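PDB 3MKL: HTH-type transcriptional regulator gadX from Escherichia coli, which activates about fifteen acid-resistance genes, among them gadA, gadB and gadC, can repress gadW under some conditions, and is represented here by its AraC/XylS-type DNA-binding part. Local coordinates for residues A[6-9]-A[10-13]; A[37-40]-A[41-45]; A[47-51]-A[52-56]; A[60-63]-A[64-68]. One frame throughout, in Å; residues are numbered along the deposited sequence.

Contact 1: residues A[6-9]-A[10-13]; sequences PNMR and TRVC
N7 and T10 meet at the start of helix 8-17, where N7 is the N-cap. This is the first helix of the AraC/XylS-type DNA-binding region. The N7 side chain sets the cap. Its CB leads away from the first turn. CG is tucked in over the backbone (chi1 65°), and this turns the amide back over the helix end. CG comes 3.8 Å from T10 OG1. At the tip OD1, not ND2, is the branch in use. OD1 accepts from T10 N at 3.1 Å. The bond is nearly straight, and the N-H meets the oxygen head-on, close to the line of the amide C=O. The same OD1 is 2.9 Å from T10 OG1. The N7 and T10 side chains cross at about a right angle. T10 OG1 also accepts from water 1, at 2.9 Å.

P6 CB rests 3.9 Å from T10 CG2 and equally far from R11 CG. The R11 chain runs back along the N-terminal loop, with CD 3.4 Å from P6 O. Its guanidinium is met by the methyl end of selenomethionine M8, which bends at chi2 and chi3 to reach it. M8 also packs on L40, K43 and L44 of helix 37-46, and E47 accepts from M8 N. The regular helix bonds begin here: R11 N to N7 O, V12 N to M8 O and C13 N to R9 O. Next to the second of these, V12 CG2 lies 3.4 Å from M8 O.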
ATOM      1  N   PRO A   6      -4.279   7.520  18.159  1.00 53.25           N
ATOM      2  CA  PRO A   6      -3.782   7.597  16.780  1.00 50.76           C
ATOM      3  C   PRO A   6      -4.815   8.251  15.868  1.00 47.67           C
ATOM      4  O   PRO A   6      -5.991   7.931  15.962  1.00 47.15           O
ATOM      5  CB  PRO A   6      -3.575   6.122  16.390  1.00 49.46           C
ATOM      6  CG  PRO A   6      -3.506   5.377  17.722  1.00 52.07           C
ATOM      7  CD  PRO A   6      -4.463   6.121  18.598  1.00 53.07           C
ATOM      8  N   ASN A   7      -4.385   9.175  15.014  1.00 46.51           N
ATOM      9  CA  ASN A   7      -5.285   9.798  14.037  1.00 43.89           C
ATOM     10  C   ASN A   7      -5.790   8.785  12.992  1.00 40.47           C
ATOM     11  O   ASN A   7      -5.429   7.602  13.029  1.00 39.67           O
ATOM     12  CB  ASN A   7      -4.616  11.014  13.382  1.00 44.72           C
ATOM     13  CG  ASN A   7      -3.412  10.636  12.538  1.00 45.66           C
ATOM     14  OD1 ASN A   7      -3.372   9.565  11.926  1.00 43.58           O
ATOM     15  ND2 ASN A   7      -2.421  11.518  12.498  1.00 48.24           N
HETATM   16  N   MSE A   8      -6.624   9.235  12.063  1.00 38.43           N
HETATM   17  CA  MSE A   8      -7.397   8.281  11.267  1.00 35.80           C
HETATM   18  C   MSE A   8      -6.557   7.564  10.211  1.00 34.03           C
HETATM   19  O   MSE A   8      -6.699   6.364  10.026  1.00 32.85           O
HETATM   20  CB  MSE A   8      -8.626   8.932  10.637  1.00 35.45           C
HETATM   21  CG  MSE A   8      -9.596   7.925  10.034  1.00 35.52           C
HETATM   22 SE   MSE A   8     -10.425   6.747  11.360  1.00 41.78          SE
HETATM   23  CE  MSE A   8     -11.166   8.134  12.527  1.00 40.40           C
ATOM     24  N   ARG A   9      -5.676   8.298   9.547  1.00 33.69           N
ATOM     25  CA  ARG A   9      -4.763   7.702   8.577  1.00 33.45           C
ATOM     26  C   ARG A   9      -3.842   6.626   9.197  1.00 33.51           C
ATOM     27  O   ARG A   9      -3.608   5.585   8.569  1.00 32.10           O
ATOM     28  CB  ARG A   9      -3.970   8.768   7.801  1.00 34.12           C
ATOM     29  CG  ARG A   9      -3.037   9.710   8.611  1.00 37.89           C
ATOM     30  CD  ARG A   9      -2.535  10.897   7.707  1.00 42.20           C
ATOM     31  NE  ARG A   9      -1.928  10.402   6.462  1.00 45.75           N
ATOM     32  CZ  ARG A   9      -1.800  11.068   5.305  1.00 48.45           C
ATOM     33  NH1 ARG A   9      -1.229  10.447   4.277  1.00 47.83           N
ATOM     34  NH2 ARG A   9      -2.220  12.329   5.153  1.00 49.69           N
ATOM     35  N   THR A  10      -3.349   6.881  10.413  1.00 34.38           N
ATOM     36  CA  THR A  10      -2.548   5.902  11.178  1.00 36.05           C
ATOM     37  C   THR A  10      -3.313   4.610  11.468  1.00 34.94           C
ATOM     38  O   THR A  10      -2.775   3.524  11.281  1.00 35.07           O
ATOM     39  CB  THR A  10      -2.025   6.503  12.502  1.00 38.22           C
ATOM     40  OG1 THR A  10      -1.182   7.615  12.196  1.00 40.33           O
ATOM     41  CG2 THR A  10      -1.215   5.485  13.309  1.00 40.49           C
ATOM     42  N   ARG A  11      -4.569   4.738  11.908  1.00 33.86           N
ATOM     43  CA  ARG A  11      -5.409   3.568  12.225  1.00 33.00           C
ATOM     44  C   ARG A  11      -5.725   2.702  11.011  1.00 30.72           C
ATOM     45  O   ARG A  11      -5.774   1.483  11.125  1.00 30.90           O
ATOM     46  CB  ARG A  11      -6.706   3.987  12.920  1.00 32.21           C
ATOM     47  CG  ARG A  11      -6.481   4.441  14.337  1.00 35.79           C
ATOM     48  CD  ARG A  11      -7.676   5.182  14.847  1.00 39.19           C
ATOM     49  NE  ARG A  11      -8.779   4.268  15.122  1.00 40.79           N
ATOM     50  CZ  ARG A  11     -10.048   4.645  15.245  1.00 41.62           C
ATOM     51  NH1 ARG A  11     -10.374   5.925  15.117  1.00 43.16           N
ATOM     52  NH2 ARG A  11     -10.990   3.740  15.494  1.00 40.58           N
ATOM     53  N   VAL A  12      -5.947   3.356   9.870  1.00 29.32           N
ATOM     54  CA  VAL A  12      -6.158   2.725   8.570  1.00 27.91           C
ATOM     55  C   VAL A  12      -4.875   2.020   8.083  1.00 29.07           C
ATOM     56  O   VAL A  12      -4.920   0.869   7.692  1.00 29.85           O
ATOM     57  CB  VAL A  12      -6.653   3.770   7.517  1.00 27.20           C
ATOM     58  CG1 VAL A  12      -6.563   3.218   6.095  1.00 25.80           C
ATOM     59  CG2 VAL A  12      -8.067   4.211   7.806  1.00 24.94           C
ATOM     60  N   CYS A  13      -3.728   2.693   8.119  1.00 30.58           N
ATOM     61  CA  CYS A  13      -2.451   2.029   7.806  1.00 32.24           C
ATOM     62  C   CYS A  13      -2.206   0.818   8.706  1.00 33.46           C
ATOM     63  O   CYS A  13      -1.662  -0.182   8.254  1.00 34.35           O
ATOM     64  CB  CYS A  13      -1.279   3.010   7.878  1.00 33.90           C
ATOM     65  SG  CYS A  13      -1.340   4.243   6.545  1.00 36.67           S
TER
HETATM   66  O   HOH W   1      -1.934   8.954  14.613  1.00 66.91           O

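Contact 2: residues A[37-40]-A[41-45]; sequences PSLL and KKKLR
L40 and L44 form the apolar pair of this helix, one turn apart. L40 CG is 4.0 Å from L44 CD1, and L40 CD1 is 4.1 Å from L44 CG. The two side chains pass at a slant. The four-residue spacing puts both leucines on one face of the helix. L40 has CG trans to its backbone N (chi1 -179°), while L44 has CG trans to its carbonyl carbon (chi1 -74°), and these torsions bring L40 CG beside L44 CD1. L44 CG also sits over L40 O, at 3.5 Å.

Four backbone bonds hold the turns in step. K41 N donates to P37 O at 2.9 Å, and L44 N donates to L40 O at 3.0 Å. The bonds from K42 N to S38 O and from K43 N to L39 O complete the set.

Helix 37-46 is the second helix of the first predicted helix-turn-helix motif, the position of a recognition helix. K41, K42 and K43 carry their amines away from its exposed sides. K41 and K42 are extended beyond CG; K43 is bent, with its CG 3.6 Å from L39 O.

Further out, S36 OG accepts from L39 N. L26 and I29 of helix 26-32 and M8 and V12 of helix 8-17 pack on L40. L44 meets M8, T49, Y51 and L54.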
ATOM      1  N   PRO A  37     -18.737   3.383   6.152  1.00 26.74           N
ATOM      2  CA  PRO A  37     -17.874   3.840   5.064  1.00 26.64           C
ATOM      3  C   PRO A  37     -17.905   5.381   4.871  1.00 27.63           C
ATOM      4  O   PRO A  37     -16.838   5.992   4.706  1.00 27.25           O
ATOM      5  CB  PRO A  37     -18.428   3.099   3.844  1.00 27.52           C
ATOM      6  CG  PRO A  37     -19.088   1.834   4.437  1.00 27.99           C
ATOM      7  CD  PRO A  37     -19.670   2.313   5.731  1.00 27.99           C
ATOM      8  N   SER A  38     -19.090   5.998   4.926  1.00 28.54           N
ATOM      9  CA  SER A  38     -19.220   7.447   4.762  1.00 30.12           C
ATOM     10  C   SER A  38     -18.431   8.227   5.813  1.00 29.52           C
ATOM     11  O   SER A  38     -17.773   9.204   5.484  1.00 29.48           O
ATOM     12  CB  SER A  38     -20.682   7.882   4.829  1.00 32.09           C
ATOM     13  OG  SER A  38     -21.426   7.206   3.835  1.00 36.27           O
ATOM     14  N   LEU A  39     -18.509   7.817   7.076  1.00 29.34           N
ATOM     15  CA  LEU A  39     -17.699   8.471   8.113  1.00 30.07           C
ATOM     16  C   LEU A  39     -16.196   8.305   7.826  1.00 29.14           C
ATOM     17  O   LEU A  39     -15.447   9.298   7.865  1.00 29.56           O
ATOM     18  CB  LEU A  39     -18.073   8.010   9.548  1.00 30.04           C
ATOM     19  CG  LEU A  39     -17.355   8.673  10.745  1.00 30.00           C
ATOM     20  CD1 LEU A  39     -17.734  10.168  10.895  1.00 27.43           C
ATOM     21  CD2 LEU A  39     -17.657   7.925  12.037  1.00 29.53           C
ATOM     22  N   LEU A  40     -15.757   7.089   7.483  1.00 28.68           N
ATOM     23  CA  LEU A  40     -14.315   6.883   7.206  1.00 28.23           C
ATOM     24  C   LEU A  40     -13.825   7.747   6.058  1.00 28.45           C
ATOM     25  O   LEU A  40     -12.793   8.403   6.175  1.00 28.67           O
ATOM     26  CB  LEU A  40     -13.926   5.413   7.002  1.00 27.98           C
ATOM     27  CG  LEU A  40     -12.406   5.229   6.745  1.00 27.22           C
ATOM     28  CD1 LEU A  40     -11.585   5.574   7.975  1.00 25.67           C
ATOM     29  CD2 LEU A  40     -12.050   3.827   6.197  1.00 25.87           C
ATOM     30  N   LYS A  41     -14.587   7.799   4.975  1.00 29.15           N
ATOM     31  CA  LYS A  41     -14.216   8.653   3.857  1.00 29.71           C
ATOM     32  C   LYS A  41     -14.102  10.093   4.335  1.00 30.03           C
ATOM     33  O   LYS A  41     -13.186  10.796   3.958  1.00 29.45           O
ATOM     34  CB  LYS A  41     -15.253   8.564   2.741  1.00 31.26           C
ATOM     35  CG  LYS A  41     -14.828   9.231   1.448  1.00 33.44           C
ATOM     36  CD  LYS A  41     -15.759   8.823   0.296  1.00 38.03           C
ATOM     37  CE  LYS A  41     -15.501   9.729  -0.918  1.00 43.02           C
ATOM     38  NZ  LYS A  41     -16.439   9.486  -2.051  1.00 47.82           N
ATOM     39  N   LYS A  42     -15.045  10.513   5.169  1.00 31.44           N
ATOM     40  CA  LYS A  42     -15.094  11.898   5.642  1.00 32.89           C
ATOM     41  C   LYS A  42     -13.858  12.223   6.472  1.00 32.18           C
ATOM     42  O   LYS A  42     -13.192  13.216   6.206  1.00 33.55           O
ATOM     43  CB  LYS A  42     -16.379  12.170   6.423  1.00 34.53           C
ATOM     44  CG  LYS A  42     -16.667  13.651   6.738  1.00 38.71           C
ATOM     45  CD  LYS A  42     -18.100  13.785   7.298  1.00 42.69           C
ATOM     46  CE  LYS A  42     -18.599  15.230   7.333  1.00 47.25           C
ATOM     47  NZ  LYS A  42     -20.116  15.367   7.340  1.00 49.07           N
ATOM     48  N   LYS A  43     -13.532  11.380   7.445  1.00 30.34           N
ATOM     49  CA  LYS A  43     -12.393  11.645   8.314  1.00 31.08           C
ATOM     50  C   LYS A  43     -11.052  11.638   7.581  1.00 29.97           C
ATOM     51  O   LYS A  43     -10.177  12.433   7.912  1.00 30.94           O
ATOM     52  CB  LYS A  43     -12.351  10.687   9.512  1.00 30.78           C
ATOM     53  CG  LYS A  43     -13.496  10.848  10.492  1.00 34.38           C
ATOM     54  CD  LYS A  43     -13.513  12.256  11.127  1.00 40.82           C
ATOM     55  CE  LYS A  43     -13.946  12.219  12.593  1.00 44.26           C
ATOM     56  NZ  LYS A  43     -14.553  13.512  13.067  1.00 48.82           N
ATOM     57  N   LEU A  44     -10.898  10.745   6.604  1.00 28.72           N
ATOM     58  CA  LEU A  44      -9.689  10.679   5.752  1.00 28.80           C
ATOM     59  C   LEU A  44      -9.526  11.935   4.873  1.00 30.39           C
ATOM     60  O   LEU A  44      -8.429  12.455   4.719  1.00 30.80           O
ATOM     61  CB  LEU A  44      -9.702   9.401   4.894  1.00 28.02           C
ATOM     62  CG  LEU A  44      -9.395   8.083   5.621  1.00 27.02           C
ATOM     63  CD1 LEU A  44      -9.340   6.873   4.672  1.00 26.85           C
ATOM     64  CD2 LEU A  44      -8.093   8.192   6.462  1.00 27.81           C
ATOM     65  N   ARG A  45     -10.642  12.434   4.344  1.00 32.06           N
ATOM     66  CA  ARG A  45     -10.656  13.625   3.502  1.00 35.17           C
ATOM     67  C   ARG A  45     -10.237  14.896   4.282  1.00 37.08           C
ATOM     68  O   ARG A  45      -9.518  15.740   3.734  1.00 37.86           O
ATOM     69  CB  ARG A  45     -12.021  13.788   2.804  1.00 36.27           C
ATOM     70  CG  ARG A  45     -12.255  15.149   2.141  1.00 42.12           C
ATOM     71  CD  ARG A  45     -11.333  15.364   0.944  1.00 48.86           C
ATOM     72  NE  ARG A  45     -10.767  16.724   0.881  1.00 56.11           N
ATOM     73  CZ  ARG A  45     -11.440  17.829   0.530  1.00 60.52           C
ATOM     74  NH1 ARG A  45     -12.734  17.769   0.221  1.00 61.99           N
ATOM     75  NH2 ARG A  45     -10.819  19.006   0.501  1.00 62.06           N
TER

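Contact 3: residues A[47-51]-A[52-56]; sequences EETSY and SQLLT
S52 lies over one face of the Y51 ring at the start of helix 51-67. Its CB stands 4.3 Å from the ring centroid and only 8° off the normal, a CH-pi contact. S52 N comes over the same ring, 3.1 Å from Y51 CG. L55 CD2 approaches the ring obliquely, one turn on.

S50 is the N-cap. Its OG is folded back over its own backbone (chi1 57°), which aims it at the first turn. It accepts from Q53 N in a weak bond of 3.3 Å. S50 O then takes L54 N, and Y51 O takes L55 N at 2.8 Å.

T49 and Q53 run alongside each other in opposite senses. Water 2 lies between T49 OG1, at 2.8 Å, and Q53 OE1; its very short approach to OE1 is doubtful. T49 and L54 instead cross at about a right angle. T49 CG2 meets L54 CD1 at 3.8 Å, and L54 CG packs near T49 OG1.

The segment 47-51 turns the chain out of helix 37-46. E48, with positive phi, is the C' residue of a Schellman motif that ends that helix. L44 of helix 37-46 touches T49, Y51 and L54. Helix 26-32 meets Y51 through L26 and I29, and helix 8-17 covers L54 with R9 and V12.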
ATOM      1  N   GLU A  47      -8.041  14.913   6.576  1.00 39.33           N
ATOM      2  CA  GLU A  47      -6.568  14.765   6.633  1.00 40.22           C
ATOM      3  C   GLU A  47      -5.926  14.706   5.222  1.00 39.63           C
ATOM      4  O   GLU A  47      -4.762  14.302   5.050  1.00 39.49           O
ATOM      5  CB  GLU A  47      -6.198  13.521   7.455  1.00 39.02           C
ATOM      6  CG  GLU A  47      -6.632  13.629   8.943  1.00 42.37           C
ATOM      7  CD  GLU A  47      -6.333  12.377   9.789  1.00 45.24           C
ATOM      8  OE1 GLU A  47      -5.323  11.683   9.515  1.00 46.33           O
ATOM      9  OE2 GLU A  47      -7.105  12.097  10.744  1.00 45.43           O
ATOM     10  N   GLU A  48      -6.708  15.105   4.220  1.00 39.24           N
ATOM     11  CA  GLU A  48      -6.239  15.224   2.847  1.00 39.08           C
ATOM     12  C   GLU A  48      -5.649  13.945   2.265  1.00 37.24           C
ATOM     13  O   GLU A  48      -4.596  13.957   1.639  1.00 37.51           O
ATOM     14  CB  GLU A  48      -5.264  16.404   2.719  1.00 41.04           C
ATOM     15  CG  GLU A  48      -5.930  17.751   2.843  1.00 43.79           C
ATOM     16  CD  GLU A  48      -6.972  18.011   1.766  1.00 45.49           C
ATOM     17  OE1 GLU A  48      -6.920  17.394   0.679  1.00 46.68           O
ATOM     18  OE2 GLU A  48      -7.855  18.839   2.013  1.00 48.13           O
ATOM     19  N   THR A  49      -6.356  12.840   2.464  1.00 35.77           N
ATOM     20  CA  THR A  49      -5.957  11.563   1.886  1.00 35.04           C
ATOM     21  C   THR A  49      -7.192  10.701   1.581  1.00 33.77           C
ATOM     22  O   THR A  49      -8.326  11.085   1.892  1.00 34.81           O
ATOM     23  CB  THR A  49      -4.936  10.782   2.809  1.00 34.82           C
ATOM     24  OG1 THR A  49      -4.244   9.776   2.036  1.00 36.31           O
ATOM     25  CG2 THR A  49      -5.636  10.126   4.035  1.00 32.75           C
ATOM     26  N   SER A  50      -6.978   9.542   0.980  1.00 31.96           N
ATOM     27  CA  SER A  50      -8.067   8.588   0.809  1.00 30.33           C
ATOM     28  C   SER A  50      -7.554   7.229   1.214  1.00 28.18           C
ATOM     29  O   SER A  50      -6.342   7.074   1.485  1.00 28.86           O
ATOM     30  CB  SER A  50      -8.540   8.555  -0.633  1.00 31.38           C
ATOM     31  OG  SER A  50      -7.456   8.240  -1.474  1.00 34.47           O
ATOM     32  N   TYR A  51      -8.456   6.254   1.272  1.00 43.26           N
ATOM     33  CA  TYR A  51      -8.057   4.905   1.613  1.00 39.75           C
ATOM     34  C   TYR A  51      -7.089   4.402   0.538  1.00 38.21           C
ATOM     35  O   TYR A  51      -6.087   3.754   0.858  1.00 36.37           O
ATOM     36  CB  TYR A  51      -9.278   3.988   1.816  1.00 39.88           C
ATOM     37  CG  TYR A  51      -9.738   3.291   0.563  1.00 40.07           C
ATOM     38  CD1 TYR A  51      -9.130   2.101   0.147  1.00 39.80           C
ATOM     39  CD2 TYR A  51     -10.756   3.826  -0.224  1.00 40.26           C
ATOM     40  CE1 TYR A  51      -9.533   1.448  -1.029  1.00 41.56           C
ATOM     41  CE2 TYR A  51     -11.176   3.179  -1.400  1.00 42.58           C
ATOM     42  CZ  TYR A  51     -10.559   1.987  -1.787  1.00 42.95           C
ATOM     43  OH  TYR A  51     -10.943   1.331  -2.928  1.00 45.55           O
ATOM     44  N   SER A  52      -7.346   4.761  -0.722  1.00 38.35           N
ATOM     45  CA  SER A  52      -6.543   4.237  -1.829  1.00 37.90           C
ATOM     46  C   SER A  52      -5.131   4.814  -1.852  1.00 36.93           C
ATOM     47  O   SER A  52      -4.193   4.129  -2.236  1.00 36.77           O
ATOM     48  CB  SER A  52      -7.238   4.397  -3.182  1.00 39.96           C
ATOM     49  OG  SER A  52      -7.675   5.727  -3.379  1.00 44.42           O
ATOM     50  N   GLN A  53      -4.971   6.057  -1.414  1.00 37.45           N
ATOM     51  CA  GLN A  53      -3.649   6.649  -1.332  1.00 37.08           C
ATOM     52  C   GLN A  53      -2.874   5.957  -0.247  1.00 35.42           C
ATOM     53  O   GLN A  53      -1.703   5.626  -0.433  1.00 35.10           O
ATOM     54  CB  GLN A  53      -3.711   8.163  -1.110  1.00 39.89           C
ATOM     55  CG  GLN A  53      -3.955   8.894  -2.426  1.00 41.71           C
ATOM     56  CD  GLN A  53      -4.163  10.384  -2.284  1.00 45.95           C
ATOM     57  OE1 GLN A  53      -4.479  10.884  -1.202  1.00 45.54           O
ATOM     58  NE2 GLN A  53      -4.003  11.112  -3.400  1.00 49.66           N
ATOM     59  N   LEU A  54      -3.540   5.721   0.875  1.00 34.27           N
ATOM     60  CA  LEU A  54      -2.907   5.060   2.008  1.00 33.63           C
ATOM     61  C   LEU A  54      -2.521   3.629   1.652  1.00 31.70           C
ATOM     62  O   LEU A  54      -1.442   3.180   2.002  1.00 31.74           O
ATOM     63  CB  LEU A  54      -3.813   5.118   3.234  1.00 33.42           C
ATOM     64  CG  LEU A  54      -3.997   6.534   3.807  1.00 35.88           C
ATOM     65  CD1 LEU A  54      -4.937   6.501   4.989  1.00 34.02           C
ATOM     66  CD2 LEU A  54      -2.645   7.196   4.198  1.00 38.27           C
ATOM     67  N   LEU A  55      -3.409   2.930   0.951  1.00 30.72           N
ATOM     68  CA  LEU A  55      -3.120   1.587   0.456  1.00 30.61           C
ATOM     69  C   LEU A  55      -1.802   1.564  -0.319  1.00 30.40           C
ATOM     70  O   LEU A  55      -0.873   0.798   0.011  1.00 30.47           O
ATOM     71  CB  LEU A  55      -4.278   1.049  -0.399  1.00 30.37           C
ATOM     72  CG  LEU A  55      -4.334  -0.445  -0.755  1.00 32.69           C
ATOM     73  CD1 LEU A  55      -4.094  -1.337   0.470  1.00 32.37           C
ATOM     74  CD2 LEU A  55      -5.690  -0.816  -1.419  1.00 33.06           C
ATOM     75  N   THR A  56      -1.720   2.430  -1.329  1.00 30.38           N
ATOM     76  CA  THR A  56      -0.549   2.512  -2.190  1.00 30.68           C
ATOM     77  C   THR A  56       0.709   2.755  -1.369  1.00 31.07           C
ATOM     78  O   THR A  56       1.698   2.068  -1.537  1.00 31.22           O
ATOM     79  CB  THR A  56      -0.735   3.601  -3.289  1.00 31.74           C
ATOM     80  OG1 THR A  56      -1.702   3.132  -4.244  1.00 32.23           O
ATOM     81  CG2 THR A  56       0.562   3.925  -3.990  1.00 30.29           C
TER
HETATM   82  O   HOH W   2      -2.627  11.367   0.316  1.00 36.32           O

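Contact 4: residues A[60-63]-A[64-68]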
HETATM    1  N   MSE A  60       4.002   0.497  -1.180  1.00 32.72           N
HETATM    2  CA  MSE A  60       5.365   0.908  -1.554  1.00 33.83           C
HETATM    3  C   MSE A  60       6.336   0.708  -0.408  1.00 35.82           C
HETATM    4  O   MSE A  60       7.501   0.377  -0.625  1.00 36.57           O
HETATM    5  CB  MSE A  60       5.424   2.351  -2.059  1.00 34.48           C
HETATM    6  CG  MSE A  60       4.648   2.600  -3.319  1.00 32.92           C
HETATM    7 SE   MSE A  60       5.167   1.476  -4.814  1.00 32.65          SE
HETATM    8  CE  MSE A  60       3.891   0.035  -4.748  1.00 30.88           C
ATOM      9  N   GLN A  61       5.852   0.898   0.812  1.00 37.35           N
ATOM     10  CA  GLN A  61       6.708   0.750   1.973  1.00 41.12           C
ATOM     11  C   GLN A  61       7.116  -0.712   2.154  1.00 41.57           C
ATOM     12  O   GLN A  61       8.266  -0.999   2.525  1.00 44.31           O
ATOM     13  CB  GLN A  61       6.025   1.328   3.215  1.00 43.18           C
ATOM     14  CG  GLN A  61       6.034   2.873   3.229  1.00 47.23           C
ATOM     15  CD  GLN A  61       5.344   3.484   4.449  1.00 51.63           C
ATOM     16  OE1 GLN A  61       4.366   2.955   4.959  1.00 53.42           O
ATOM     17  NE2 GLN A  61       5.855   4.612   4.908  1.00 57.09           N
ATOM     18  N   ARG A  62       6.186  -1.627   1.870  0.50 39.73           N
ATOM     19  CA  ARG A  62       6.447  -3.065   1.963  0.50 40.74           C
ATOM     20  C   ARG A  62       7.352  -3.528   0.831  0.50 40.65           C
ATOM     21  O   ARG A  62       8.207  -4.400   1.027  0.50 42.68           O
ATOM     22  CB  ARG A  62       5.142  -3.862   1.960  0.50 39.76           C
ATOM     23  CG  ARG A  62       5.303  -5.355   2.244  0.50 42.78           C
ATOM     24  CD  ARG A  62       5.792  -5.630   3.674  0.50 46.06           C
ATOM     25  NE  ARG A  62       5.049  -4.853   4.671  0.50 46.54           N
ATOM     26  CZ  ARG A  62       4.104  -5.345   5.475  0.50 46.79           C
ATOM     27  NH1 ARG A  62       3.776  -6.630   5.425  0.50 48.18           N
ATOM     28  NH2 ARG A  62       3.492  -4.546   6.339  0.50 44.67           N
ATOM     29  N   ALA A  63       7.165  -2.932  -0.351  1.00 38.42           N
ATOM     30  CA  ALA A  63       7.977  -3.248  -1.524  1.00 38.26           C
ATOM     31  C   ALA A  63       9.468  -3.043  -1.278  1.00 40.79           C
ATOM     32  O   ALA A  63      10.273  -3.806  -1.797  1.00 41.44           O
ATOM     33  CB  ALA A  63       7.520  -2.460  -2.733  1.00 35.85           C
ATOM     34  N   LEU A  64       9.829  -2.022  -0.500  1.00 42.92           N
ATOM     35  CA  LEU A  64      11.238  -1.785  -0.129  1.00 47.81           C
ATOM     36  C   LEU A  64      11.856  -2.935   0.653  1.00 50.75           C
ATOM     37  O   LEU A  64      13.027  -3.244   0.470  1.00 53.60           O
ATOM     38  CB  LEU A  64      11.405  -0.485   0.671  1.00 49.73           C
ATOM     39  CG  LEU A  64      12.123   0.620  -0.100  1.00 52.57           C
ATOM     40  CD1 LEU A  64      11.562   0.746  -1.507  1.00 50.01           C
ATOM     41  CD2 LEU A  64      12.080   1.944   0.652  1.00 57.15           C
ATOM     42  N   GLN A  65      11.054  -3.567   1.508  1.00 51.50           N
ATOM     43  CA  GLN A  65      11.518  -4.666   2.360  1.00 55.18           C
ATOM     44  C   GLN A  65      11.747  -5.960   1.579  1.00 55.33           C
ATOM     45  O   GLN A  65      12.609  -6.752   1.940  1.00 59.18           O
ATOM     46  CB  GLN A  65      10.516  -4.917   3.495  1.00 56.35           C
ATOM     47  CG  GLN A  65      10.192  -3.684   4.324  1.00 57.23           C
ATOM     48  CD  GLN A  65       9.360  -3.990   5.554  1.00 62.06           C
ATOM     49  OE1 GLN A  65       8.422  -4.800   5.520  1.00 61.86           O
ATOM     50  NE2 GLN A  65       9.693  -3.326   6.656  1.00 65.58           N
ATOM     51  N   LEU A  66      10.980  -6.173   0.512  1.00 51.60           N
ATOM     52  CA  LEU A  66      11.015  -7.448  -0.215  1.00 51.97           C
ATOM     53  C   LEU A  66      11.980  -7.444  -1.405  1.00 52.24           C
ATOM     54  O   LEU A  66      12.541  -8.477  -1.795  1.00 54.27           O
ATOM     55  CB  LEU A  66       9.606  -7.838  -0.680  1.00 49.25           C
ATOM     56  CG  LEU A  66       8.430  -7.794   0.310  1.00 47.63           C
ATOM     57  CD1 LEU A  66       7.157  -8.171  -0.390  1.00 43.43           C
ATOM     58  CD2 LEU A  66       8.672  -8.697   1.527  1.00 52.11           C
ATOM     59  N   ILE A  67      12.176  -6.267  -1.974  1.00 50.38           N
ATOM     60  CA  ILE A  67      12.978  -6.135  -3.169  1.00 50.49           C
ATOM     61  C   ILE A  67      14.446  -6.521  -2.923  1.00 53.99           C
ATOM     62  O   ILE A  67      15.135  -6.929  -3.859  1.00 55.18           O
ATOM     63  CB  ILE A  67      12.815  -4.712  -3.768  1.00 48.25           C
ATOM     64  CG1 ILE A  67      13.133  -4.698  -5.251  1.00 47.50           C
ATOM     65  CG2 ILE A  67      13.542  -3.658  -2.929  1.00 51.22           C
ATOM     66  CD1 ILE A  67      12.081  -3.951  -6.004  1.00 46.94           C
ATOM     67  N   VAL A  68      14.894  -6.433  -1.670  1.00 56.29           N
ATOM     68  CA  VAL A  68      16.299  -6.682  -1.291  1.00 60.38           C
ATOM     69  C   VAL A  68      16.610  -8.173  -1.075  1.00 63.26           C
ATOM     70  O   VAL A  68      17.767  -8.580  -1.081  1.00 66.81           O
ATOM     71  CB  VAL A  68      16.683  -5.860  -0.015  1.00 62.99           C
ATOM     72  CG1 VAL A  68      18.045  -6.289   0.559  1.00 69.97           C
ATOM     73  CG2 VAL A  68      16.692  -4.375  -0.321  1.00 61.20           C
TER
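R62 CD lies beside Q65 OE1, 3.3 Å away, in the later part of helix 51-67. This is the long helix that joins the two predicted helix-turn-helix motifs, as in AraC-family DNA-binding regions. The pair is a close approach without a hydrogen bond. R62 NE is 3.5 Å from Q65 OE1, but its N-H is poorly aimed. The guanidinium and amide planes are turned 40° from each other. R62 has two conformers; this holds for the one modelled here, and its tip contact is provisional. Q65 runs extended beyond CG, its CB 3.4 Å from R62 O.

The apolar pair is R62 CG and L66 CD1, 4.3 Å apart in the same conformer.

I67 sets carbons against a backbone oxygen. Its CB is 3.3 Å from A63 O, and CG2 lies against that oxygen too.

The backbone bonds change in kind along the segment. L64 N gives a weak bond to M60 O. R62 O receives weak bonds from both Q65 N and L66 N. A63 O receives a weak one from L66 N and a firmer one from I67 N, at 3.1 Å.

Around this segment, M60 packs on F89, F93 and Y96 of helix 86-97. L66 meets V77 and S80, and I67 meets I74, P101 and Y104.

Mixed three- and four-residue spacing is consistent with a local 3-10 tendency near the C-terminal end. There the carbonyls of R62 and A63 are each shared by two donors.

In the fold
Contacts 1, 2 and 3 gather round one small core, with centres 10 to 12 Å apart. M8 CG of contact 1 lies 3.7 Å from L40 CD1 of contact 2. L44 CD2 of contact 2 is 3.9 Å from L54 CD1 of contact 3. E47 of contact 3 reaches back to the helix start of contact 1. Contact 4 stands apart. Its centre is 19 Å from that of contact 3 and 28 Å from that of contact 2, on the opposite side of the chain's centre from both. Helix 51-67 carries both contacts 3 and 4. It thus links the first predicted helix-turn-helix motif, 27-48, to the second, 74-97.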